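Local coordinates for probable 2-oxoglutarate-dependent dioxygenase At5g05600 (Arabidopsis thaliana, PDB 6LSV), which catalyses the iron- and 2-oxoglutarate-dependent hydroxylation of the plant hormone jasmonate to 12-hydroxyjasmonate, releasing succinate and carbon dioxide, at residues 305-311 / 324-330; 272-277 / 320-324; 96-100 / 155-161. One frame throughout, in Å; residues are numbered along the deposited sequence.

Contacts 1 and 2 belong to one corner of the protein and share Tyr-324: the 320-330 run pairs with 305-311 in contact 1 and lies against the end of helix 269-274 in contact 2. Contact 3 is on the opposite side of the chain's centre, its own centre about 35 Å from that of contact 1. All three mix buried residues with exposed ones, but their chemistry differs. Contact 1 is chiefly backbone pairing, next to the jasmonate pocket at its Phe-329 end. Contact 2 depends on side-chain amides and hydroxyls around a capped helix end. Contact 3 is mostly prolines and an isoleucine against aromatic rings, with a single hydrogen bond across it.

Contact 1: 305-311 / 324-330; sequences SDIPIQP and YPPMTFD
Ile-309 and Met-327 face each other as an antiparallel hydrogen-bonded pair: Ile-309 N donates to Met-327 O over 3.0 Å, and Met-327 N returns the bond to Ile-309 O, also at 3.0 Å. Two CA-H...O contacts extend the pairing along the backbone, Thr-328 CA to Ile-307 O and Pro-326 CA to Ile-309 O. The side chains of Ile-309 and Met-327 leave by the same face, where Ile-309 goes on to touch Gln-270 of helix 269-274.

Thr-328 carries the next step. Its CB sits 3.3 Å from Ser-305 O. From there the two branches part: chi1 of 71° puts OG1 between the backbone N and the carbonyl carbon, where it caps Gln-331 N, while CG2 swings beside the backbone N and comes within 3.4 Å of Asp-306 O. One branch thus caps the helix while the other packs on the backbone of Asp-306. Just beyond, Asp-330 N bonds to Ser-305 O at 2.9 Å, tying the first turn of that helix to the other segment; a weak bond from Ser-305 OG to Asp-330 OD2, 3.4 Å long, lies beside it. At the far end Pro-311 CG meets the edge of the Tyr-324 ring, near its plane, 4.1 Å from CD1.

The whole is a minimal two-stranded antiparallel pairing, centred on Ile-309 and Met-327, running into an N-capped helix. That helix, 329-332, leads directly to Arg-333, which binds jasmonate, and the side chain of Phe-329 lies about 4 Å from the bound hormone, consistent with the helix bordering the substrate pocket.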
loop_
_atom_site.group_PDB
_atom_site.type_symbol
_atom_site.label_atom_id
_atom_site.label_comp_id
_atom_site.label_asym_id
_atom_site.label_seq_id
_atom_site.Cartn_x
_atom_site.Cartn_y
_atom_site.Cartn_z
ATOM N N SER A 305 -8.683 2.897 14.343
ATOM C CA SER A 305 -8.486 1.449 14.371
ATOM C C SER A 305 -9.419 0.714 15.335
ATOM O O SER A 305 -9.547 -0.511 15.227
ATOM C CB SER A 305 -7.026 1.126 14.715
ATOM O OG SER A 305 -6.541 1.928 15.774
ATOM N N ASP A 306 -10.074 1.403 16.268
ATOM C CA ASP A 306 -11.002 0.715 17.158
ATOM C C ASP A 306 -12.460 0.895 16.747
ATOM O O ASP A 306 -13.356 0.403 17.443
ATOM C CB ASP A 306 -10.802 1.170 18.608
ATOM C CG ASP A 306 -10.772 2.680 18.758
ATOM O OD1 ASP A 306 -11.072 3.390 17.778
ATOM O OD2 ASP A 306 -10.463 3.160 19.870
ATOM N N ILE A 307 -12.718 1.573 15.634
ATOM C CA ILE A 307 -14.074 1.709 15.112
ATOM C C ILE A 307 -14.475 0.401 14.442
ATOM O O ILE A 307 -13.767 -0.071 13.538
ATOM C CB ILE A 307 -14.181 2.878 14.120
ATOM C CG1 ILE A 307 -13.965 4.218 14.824
ATOM C CG2 ILE A 307 -15.527 2.852 13.410
ATOM C CD1 ILE A 307 -14.143 5.408 13.900
ATOM N N PRO A 308 -15.580 -0.222 14.847
ATOM C CA PRO A 308 -16.068 -1.407 14.122
ATOM C C PRO A 308 -16.512 -1.020 12.718
ATOM O O PRO A 308 -17.448 -0.239 12.541
ATOM C CB PRO A 308 -17.241 -1.897 14.979
ATOM C CG PRO A 308 -17.030 -1.282 16.323
ATOM C CD PRO A 308 -16.345 0.034 16.075
ATOM N N ILE A 309 -15.821 -1.563 11.724
ATOM C CA ILE A 309 -16.091 -1.263 10.324
ATOM C C ILE A 309 -17.112 -2.261 9.799
ATOM O O ILE A 309 -16.957 -3.476 9.979
ATOM C CB ILE A 309 -14.798 -1.314 9.496
ATOM C CG1 ILE A 309 -13.839 -0.200 9.925
ATOM C CG2 ILE A 309 -15.110 -1.234 8.006
ATOM C CD1 ILE A 309 -14.412 1.187 9.784
ATOM N N GLN A 310 -18.154 -1.753 9.155
ATOM C CA GLN A 310 -19.164 -2.599 8.533
ATOM C C GLN A 310 -19.744 -1.846 7.348
ATOM O O GLN A 310 -19.522 -0.638 7.201
ATOM C CB GLN A 310 -20.264 -2.991 9.528
ATOM C CG GLN A 310 -20.891 -1.838 10.282
ATOM C CD GLN A 310 -22.031 -2.296 11.169
ATOM O OE1 GLN A 310 -22.865 -3.098 10.756
ATOM N NE2 GLN A 310 -22.061 -1.801 12.401
ATOM N N PRO A 311 -20.465 -2.535 6.465
ATOM C CA PRO A 311 -21.116 -1.839 5.347
ATOM C C PRO A 311 -21.984 -0.687 5.829
ATOM O O PRO A 311 -22.752 -0.821 6.784
ATOM C CB PRO A 311 -21.952 -2.940 4.691
ATOM C CG PRO A 311 -21.224 -4.195 5.003
ATOM C CD PRO A 311 -20.593 -4.000 6.351
ATOM N N TYR A 324 -20.711 -8.022 5.003
ATOM C CA TYR A 324 -19.636 -8.280 5.957
ATOM C C TYR A 324 -20.088 -7.949 7.374
ATOM O O TYR A 324 -20.780 -6.945 7.588
ATOM C CB TYR A 324 -18.374 -7.462 5.638
ATOM C CG TYR A 324 -17.921 -7.492 4.193
ATOM C CD1 TYR A 324 -18.449 -6.607 3.262
ATOM C CD2 TYR A 324 -16.948 -8.388 3.767
ATOM C CE1 TYR A 324 -18.033 -6.622 1.941
ATOM C CE2 TYR A 324 -16.524 -8.407 2.448
ATOM C CZ TYR A 324 -17.072 -7.524 1.540
ATOM O OH TYR A 324 -16.657 -7.538 0.228
ATOM N N PRO A 325 -19.705 -8.764 8.353
ATOM C CA PRO A 325 -19.985 -8.433 9.752
ATOM C C PRO A 325 -19.073 -7.321 10.236
ATOM O O PRO A 325 -18.064 -7.008 9.587
ATOM C CB PRO A 325 -19.693 -9.750 10.486
ATOM C CG PRO A 325 -18.705 -10.443 9.612
ATOM C CD PRO A 325 -19.116 -10.105 8.212
ATOM N N PRO A 326 -19.391 -6.694 11.370
ATOM C CA PRO A 326 -18.529 -5.620 11.879
ATOM C C PRO A 326 -17.214 -6.159 12.424
ATOM O O PRO A 326 -17.166 -7.222 13.049
ATOM C CB PRO A 326 -19.373 -4.985 12.990
ATOM C CG PRO A 326 -20.324 -6.070 13.403
ATOM C CD PRO A 326 -20.641 -6.809 12.142
ATOM N N MET A 327 -16.142 -5.404 12.184
ATOM C CA MET A 327 -14.820 -5.754 12.693
ATOM C C MET A 327 -13.953 -4.506 12.680
ATOM O O MET A 327 -13.895 -3.802 11.667
ATOM C CB MET A 327 -14.174 -6.867 11.854
ATOM C CG MET A 327 -12.790 -7.288 12.335
ATOM S SD MET A 327 -12.010 -8.544 11.291
ATOM C CE MET A 327 -12.550 -10.054 12.086
ATOM N N THR A 328 -13.290 -4.230 13.797
ATOM C CA THR A 328 -12.391 -3.089 13.847
ATOM C C THR A 328 -11.196 -3.317 12.926
ATOM O O THR A 328 -10.867 -4.449 12.557
ATOM C CB THR A 328 -11.898 -2.840 15.274
ATOM O OG1 THR A 328 -10.993 -3.883 15.655
ATOM C CG2 THR A 328 -13.066 -2.805 16.246
ATOM N N PHE A 329 -10.546 -2.216 12.544
ATOM C CA PHE A 329 -9.323 -2.331 11.762
ATOM C C PHE A 329 -8.170 -2.874 12.596
ATOM O O PHE A 329 -7.231 -3.454 12.037
ATOM C CB PHE A 329 -8.949 -0.978 11.155
ATOM C CG PHE A 329 -7.771 -1.041 10.231
ATOM C CD1 PHE A 329 -7.746 -1.948 9.183
ATOM C CD2 PHE A 329 -6.685 -0.202 10.413
ATOM C CE1 PHE A 329 -6.660 -2.014 8.330
ATOM C CE2 PHE A 329 -5.596 -0.261 9.565
ATOM C CZ PHE A 329 -5.582 -1.170 8.520
ATOM N N ASP A 330 -8.225 -2.705 13.919
ATOM C CA ASP A 330 -7.236 -3.334 14.787
ATOM C C ASP A 330 -7.303 -4.851 14.685
ATOM O O ASP A 330 -6.267 -5.526 14.642
ATOM C CB ASP A 330 -7.452 -2.889 16.229
ATOM C CG ASP A 330 -6.658 -1.655 16.576
ATOM O OD1 ASP A 330 -5.638 -1.403 15.899
ATOM O OD2 ASP A 330 -7.049 -0.943 17.526
HETATM O O HOH W 1 -15.591 -5.153 8.836
#

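Contact 2: 272-277 / 320-324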
loop_
_atom_site.group_PDB
_atom_site.type_symbol
_atom_site.label_atom_id
_atom_site.label_comp_id
_atom_site.label_asym_id
_atom_site.label_seq_id
_atom_site.Cartn_x
_atom_site.Cartn_y
_atom_site.Cartn_z
ATOM N N GLN A 272 -13.863 -1.271 0.573
ATOM C CA GLN A 272 -14.703 -2.301 -0.031
ATOM C C GLN A 272 -15.797 -2.740 0.933
ATOM O O GLN A 272 -16.951 -2.937 0.531
ATOM C CB GLN A 272 -13.857 -3.502 -0.466
ATOM C CG GLN A 272 -14.691 -4.735 -0.843
ATOM C CD GLN A 272 -13.927 -5.774 -1.656
ATOM O OE1 GLN A 272 -12.968 -5.458 -2.359
ATOM N NE2 GLN A 272 -14.365 -7.022 -1.569
ATOM N N ILE A 273 -15.457 -2.871 2.219
ATOM C CA ILE A 273 -16.441 -3.265 3.221
ATOM C C ILE A 273 -17.456 -2.151 3.450
ATOM O O ILE A 273 -18.664 -2.405 3.533
ATOM C CB ILE A 273 -15.736 -3.671 4.529
ATOM C CG1 ILE A 273 -14.817 -4.873 4.293
ATOM C CG2 ILE A 273 -16.752 -3.988 5.615
ATOM C CD1 ILE A 273 -13.669 -4.951 5.267
ATOM N N LEU A 274 -16.990 -0.902 3.552
ATOM C CA LEU A 274 -17.903 0.213 3.794
ATOM C C LEU A 274 -18.869 0.405 2.629
ATOM O O LEU A 274 -20.067 0.640 2.837
ATOM C CB LEU A 274 -17.111 1.494 4.055
ATOM C CG LEU A 274 -16.542 1.640 5.471
ATOM C CD1 LEU A 274 -15.552 2.786 5.545
ATOM C CD2 LEU A 274 -17.654 1.841 6.486
ATOM N N SER A 275 -18.375 0.293 1.400
ATOM C CA SER A 275 -19.218 0.422 0.221
ATOM C C SER A 275 -20.075 -0.813 -0.030
ATOM O O SER A 275 -20.676 -0.913 -1.104
ATOM C CB SER A 275 -18.358 0.718 -1.012
ATOM O OG SER A 275 -17.562 -0.397 -1.374
ATOM N N ASN A 276 -20.145 -1.739 0.931
ATOM C CA ASN A 276 -20.849 -3.015 0.766
ATOM C C ASN A 276 -20.481 -3.677 -0.559
ATOM O O ASN A 276 -21.339 -4.195 -1.278
ATOM C CB ASN A 276 -22.366 -2.837 0.883
ATOM C CG ASN A 276 -23.079 -4.128 1.281
ATOM O OD1 ASN A 276 -22.490 -5.012 1.902
ATOM N ND2 ASN A 276 -24.352 -4.237 0.918
ATOM N N SER A 277 -19.187 -3.634 -0.887
ATOM C CA SER A 277 -18.581 -4.197 -2.093
ATOM C C SER A 277 -18.946 -3.449 -3.370
ATOM O O SER A 277 -18.686 -3.961 -4.466
ATOM C CB SER A 277 -18.917 -5.682 -2.272
ATOM O OG SER A 277 -17.912 -6.509 -1.709
ATOM N N ASN A 320 -29.952 -5.810 -1.295
ATOM C CA ASN A 320 -28.514 -5.625 -1.108
ATOM C C ASN A 320 -28.226 -5.648 0.390
ATOM O O ASN A 320 -27.954 -4.604 0.998
ATOM C CB ASN A 320 -28.016 -4.323 -1.731
ATOM C CG ASN A 320 -28.217 -4.283 -3.226
ATOM O OD1 ASN A 320 -28.400 -5.317 -3.868
ATOM N ND2 ASN A 320 -28.177 -3.083 -3.794
ATOM N N PRO A 321 -28.292 -6.819 1.016
ATOM C CA PRO A 321 -28.017 -6.909 2.453
ATOM C C PRO A 321 -26.546 -6.660 2.731
ATOM O O PRO A 321 -25.716 -6.727 1.814
ATOM C CB PRO A 321 -28.417 -8.352 2.796
ATOM C CG PRO A 321 -28.225 -9.096 1.527
ATOM C CD PRO A 321 -28.594 -8.137 0.430
ATOM N N PRO A 322 -26.183 -6.367 3.980
ATOM C CA PRO A 322 -24.766 -6.133 4.298
ATOM C C PRO A 322 -23.962 -7.417 4.151
ATOM O O PRO A 322 -24.323 -8.460 4.702
ATOM C CB PRO A 322 -24.807 -5.646 5.750
ATOM C CG PRO A 322 -26.063 -6.253 6.305
ATOM C CD PRO A 322 -27.043 -6.215 5.168
ATOM N N LEU A 323 -22.864 -7.331 3.401
ATOM C CA LEU A 323 -22.093 -8.507 3.020
ATOM C C LEU A 323 -20.981 -8.862 4.002
ATOM O O LEU A 323 -20.362 -9.921 3.846
ATOM C CB LEU A 323 -21.490 -8.309 1.627
ATOM C CG LEU A 323 -22.472 -8.331 0.456
ATOM C CD1 LEU A 323 -21.929 -7.530 -0.720
ATOM C CD2 LEU A 323 -22.775 -9.761 0.038
ATOM N N TYR A 324 -20.711 -8.022 5.003
ATOM C CA TYR A 324 -19.636 -8.280 5.957
ATOM C C TYR A 324 -20.088 -7.949 7.374
ATOM O O TYR A 324 -20.780 -6.945 7.588
ATOM C CB TYR A 324 -18.374 -7.462 5.638
ATOM C CG TYR A 324 -17.921 -7.492 4.193
ATOM C CD1 TYR A 324 -18.449 -6.607 3.262
ATOM C CD2 TYR A 324 -16.948 -8.388 3.767
ATOM C CE1 TYR A 324 -18.033 -6.622 1.941
ATOM C CE2 TYR A 324 -16.524 -8.407 2.448
ATOM C CZ TYR A 324 -17.072 -7.524 1.540
ATOM O OH TYR A 324 -16.657 -7.538 0.228
#
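Asn-276, in a left-handed backbone conformation (phi 47°), holds the 320-324 segment with both polar atoms of its side-chain amide. OD1 accepts Leu-323 N at 2.8 Å, in the carbonyl plane and on a lone pair. ND2 reaches Pro-321 O at 3.0 Å; the acceptor lies in the amide plane, although the nitrogen stands well above the plane of that carbonyl. These two bonds fix the rotation of the amide. CG lies anti to the backbone N (chi1 -157°), which carries the group out from the helix end to the proline-rich segment.

The positive phi belongs to a Schellman motif closing helix 269-274, with Asn-276 as the C-prime residue: Ser-277 N returns to Gln-272 O and Asn-276 N to Ile-273 O. Tyr-324 packs against this cap. Ile-273 CG1 sits almost centrally over one ring face, 4.0 Å from the centroid, in a CH-pi contact. At the phenol end, OH donates to Ser-277 OG, which lies at the ring edge, and receives a nearly straight bond (176°) from Gln-272 NE2 at 3.0 Å. The Gln-272 amide plane is turned 60° from the ring, and its OE1 is held in turn by Ser-281 N and Lys-344 NZ.

Contact 3: 96-100 / 155-161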
loop_
_atom_site.group_PDB
_atom_site.type_symbol
_atom_site.label_atom_id
_atom_site.label_comp_id
_atom_site.label_asym_id
_atom_site.label_seq_id
_atom_site.Cartn_x
_atom_site.Cartn_y
_atom_site.Cartn_z
ATOM N N ASN A 96 15.223 10.744 -1.121
ATOM C CA ASN A 96 15.613 10.600 0.278
ATOM C C ASN A 96 15.557 9.140 0.709
ATOM O O ASN A 96 16.498 8.625 1.324
ATOM C CB ASN A 96 14.710 11.452 1.169
ATOM C CG ASN A 96 15.269 12.836 1.407
ATOM O OD1 ASN A 96 15.782 13.130 2.485
ATOM N ND2 ASN A 96 15.174 13.697 0.401
ATOM N N TRP A 97 14.455 8.456 0.395
ATOM C CA TRP A 97 14.336 7.049 0.763
ATOM C C TRP A 97 15.305 6.187 -0.036
ATOM O O TRP A 97 15.905 5.253 0.509
ATOM C CB TRP A 97 12.895 6.574 0.574
ATOM C CG TRP A 97 12.013 6.943 1.728
ATOM C CD1 TRP A 97 11.063 7.925 1.758
ATOM C CD2 TRP A 97 12.014 6.348 3.031
ATOM N NE1 TRP A 97 10.471 7.973 2.998
ATOM C CE2 TRP A 97 11.038 7.015 3.797
ATOM C CE3 TRP A 97 12.745 5.313 3.622
ATOM C CZ2 TRP A 97 10.771 6.677 5.121
ATOM C CZ3 TRP A 97 12.480 4.984 4.935
ATOM C CH2 TRP A 97 11.502 5.663 5.672
ATOM N N ARG A 98 15.478 6.485 -1.326
ATOM C CA ARG A 98 16.468 5.758 -2.113
ATOM C C ARG A 98 17.852 5.876 -1.489
ATOM O O ARG A 98 18.604 4.895 -1.441
ATOM C CB ARG A 98 16.487 6.271 -3.553
ATOM C CG ARG A 98 17.396 5.463 -4.465
ATOM C CD ARG A 98 17.727 6.206 -5.751
ATOM N NE ARG A 98 16.542 6.673 -6.471
ATOM C CZ ARG A 98 15.696 5.879 -7.119
ATOM N NH1 ARG A 98 15.892 4.565 -7.136
ATOM N NH2 ARG A 98 14.650 6.400 -7.750
ATOM N N GLU A 99 18.199 7.069 -0.998
ATOM C CA GLU A 99 19.480 7.256 -0.323
ATOM C C GLU A 99 19.555 6.424 0.951
ATOM O O GLU A 99 20.606 5.854 1.270
ATOM C CB GLU A 99 19.692 8.739 -0.019
ATOM C CG GLU A 99 20.869 9.048 0.899
ATOM C CD GLU A 99 22.214 8.731 0.264
ATOM O OE1 GLU A 99 22.688 9.540 -0.563
ATOM O OE2 GLU A 99 22.800 7.677 0.599
ATOM N N PHE A 100 18.446 6.340 1.691
ATOM C CA PHE A 100 18.415 5.508 2.889
ATOM C C PHE A 100 18.699 4.050 2.551
ATOM O O PHE A 100 19.479 3.381 3.237
ATOM C CB PHE A 100 17.060 5.647 3.585
ATOM C CG PHE A 100 16.868 4.694 4.733
ATOM C CD1 PHE A 100 17.436 4.955 5.971
ATOM C CD2 PHE A 100 16.120 3.539 4.574
ATOM C CE1 PHE A 100 17.263 4.080 7.027
ATOM C CE2 PHE A 100 15.943 2.661 5.628
ATOM C CZ PHE A 100 16.514 2.933 6.856
ATOM N N PRO A 155 13.978 7.014 10.170
ATOM C CA PRO A 155 15.401 6.965 9.819
ATOM C C PRO A 155 16.135 8.238 10.176
ATOM O O PRO A 155 15.547 9.209 10.668
ATOM C CB PRO A 155 15.389 6.740 8.302
ATOM C CG PRO A 155 14.071 6.188 8.010
ATOM C CD PRO A 155 13.127 6.804 8.991
ATOM N N SER A 156 17.431 8.252 9.888
ATOM C CA SER A 156 18.226 9.384 10.331
ATOM C C SER A 156 19.281 9.820 9.324
ATOM O O SER A 156 19.583 11.015 9.241
ATOM C CB SER A 156 18.876 9.055 11.668
ATOM O OG SER A 156 19.448 10.190 12.299
ATOM N N PHE A 157 19.853 8.878 8.556
ATOM C CA PHE A 157 21.052 9.193 7.792
ATOM C C PHE A 157 20.865 10.323 6.781
ATOM O O PHE A 157 21.629 11.293 6.833
ATOM C CB PHE A 157 21.615 7.966 7.078
ATOM C CG PHE A 157 22.565 8.324 5.968
ATOM C CD1 PHE A 157 23.812 8.861 6.261
ATOM C CD2 PHE A 157 22.193 8.196 4.637
ATOM C CE1 PHE A 157 24.686 9.220 5.251
ATOM C CE2 PHE A 157 23.066 8.556 3.625
ATOM C CZ PHE A 157 24.312 9.068 3.934
ATOM N N PRO A 158 19.940 10.235 5.815
ATOM C CA PRO A 158 19.729 11.393 4.946
ATOM C C PRO A 158 19.198 12.538 5.778
ATOM O O PRO A 158 18.039 12.505 6.220
ATOM C CB PRO A 158 18.684 10.901 3.926
ATOM C CG PRO A 158 18.652 9.415 4.077
ATOM C CD PRO A 158 18.943 9.191 5.529
ATOM N N PRO A 159 20.026 13.546 6.061
ATOM C CA PRO A 159 19.687 14.485 7.142
ATOM C C PRO A 159 18.369 15.200 6.929
ATOM O O PRO A 159 17.798 15.715 7.897
ATOM C CB PRO A 159 20.873 15.457 7.138
ATOM C CG PRO A 159 21.996 14.668 6.487
ATOM C CD PRO A 159 21.295 13.907 5.407
ATOM N N THR A 160 17.852 15.213 5.705
ATOM C CA THR A 160 16.582 15.851 5.401
ATOM C C THR A 160 15.393 14.903 5.472
ATOM O O THR A 160 14.252 15.371 5.393
ATOM C CB THR A 160 16.639 16.471 4.002
ATOM O OG1 THR A 160 17.155 15.506 3.078
ATOM C CG2 THR A 160 17.539 17.693 4.001
ATOM N N ILE A 161 15.623 13.595 5.641
ATOM C CA ILE A 161 14.564 12.616 5.397
ATOM C C ILE A 161 13.382 12.837 6.334
ATOM O O ILE A 161 12.222 12.731 5.919
ATOM C CB ILE A 161 15.116 11.177 5.492
ATOM C CG1 ILE A 161 14.108 10.182 4.907
ATOM C CG2 ILE A 161 15.476 10.794 6.928
ATOM C CD1 ILE A 161 14.630 8.763 4.798
#
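Ile-161 CD1 rests over the six-membered ring of Trp-97, 4.0 Å from its centroid, in a CH-pi contact, and also reaches Phe-100 CB. Pro-155 bridges the two aromatic side chains: its CG lies over one face of the Phe-100 ring, offset toward the rim and 4.2 Å from the centroid, and the same atom approaches Trp-97 CH2 to 3.5 Å. Pro-158 CG fills in beside the helix backbone, 3.6 Å from Asn-96 O.

Polar contacts border this apolar patch. Asn-96 OD1 accepts Thr-160 OG1 at 2.8 Å on a lone pair in its carbonyl plane. Glu-99, bent at chi2 (67°), brings OE2 to the edge of the Phe-157 ring, 3.2 Å from CE2, with carboxylate and ring planes 74° apart.

One shell out, Asn-96 ND2 is tied back to Ala-92 O, which steadies the amide. A type I turn from Pro-158 to Ile-161 presents Thr-160 and Ile-161 to the helix, and Arg-162 NE bonds to Pro-155 O. Trp-97 also touches Ile-165 of helix 161-186. Tyr-139 of strand 137-144 meets both aromatic rings and also touches Pro-155, so helix 87-102 and the loop leading into helix 161-186 share that strand as a neighbour.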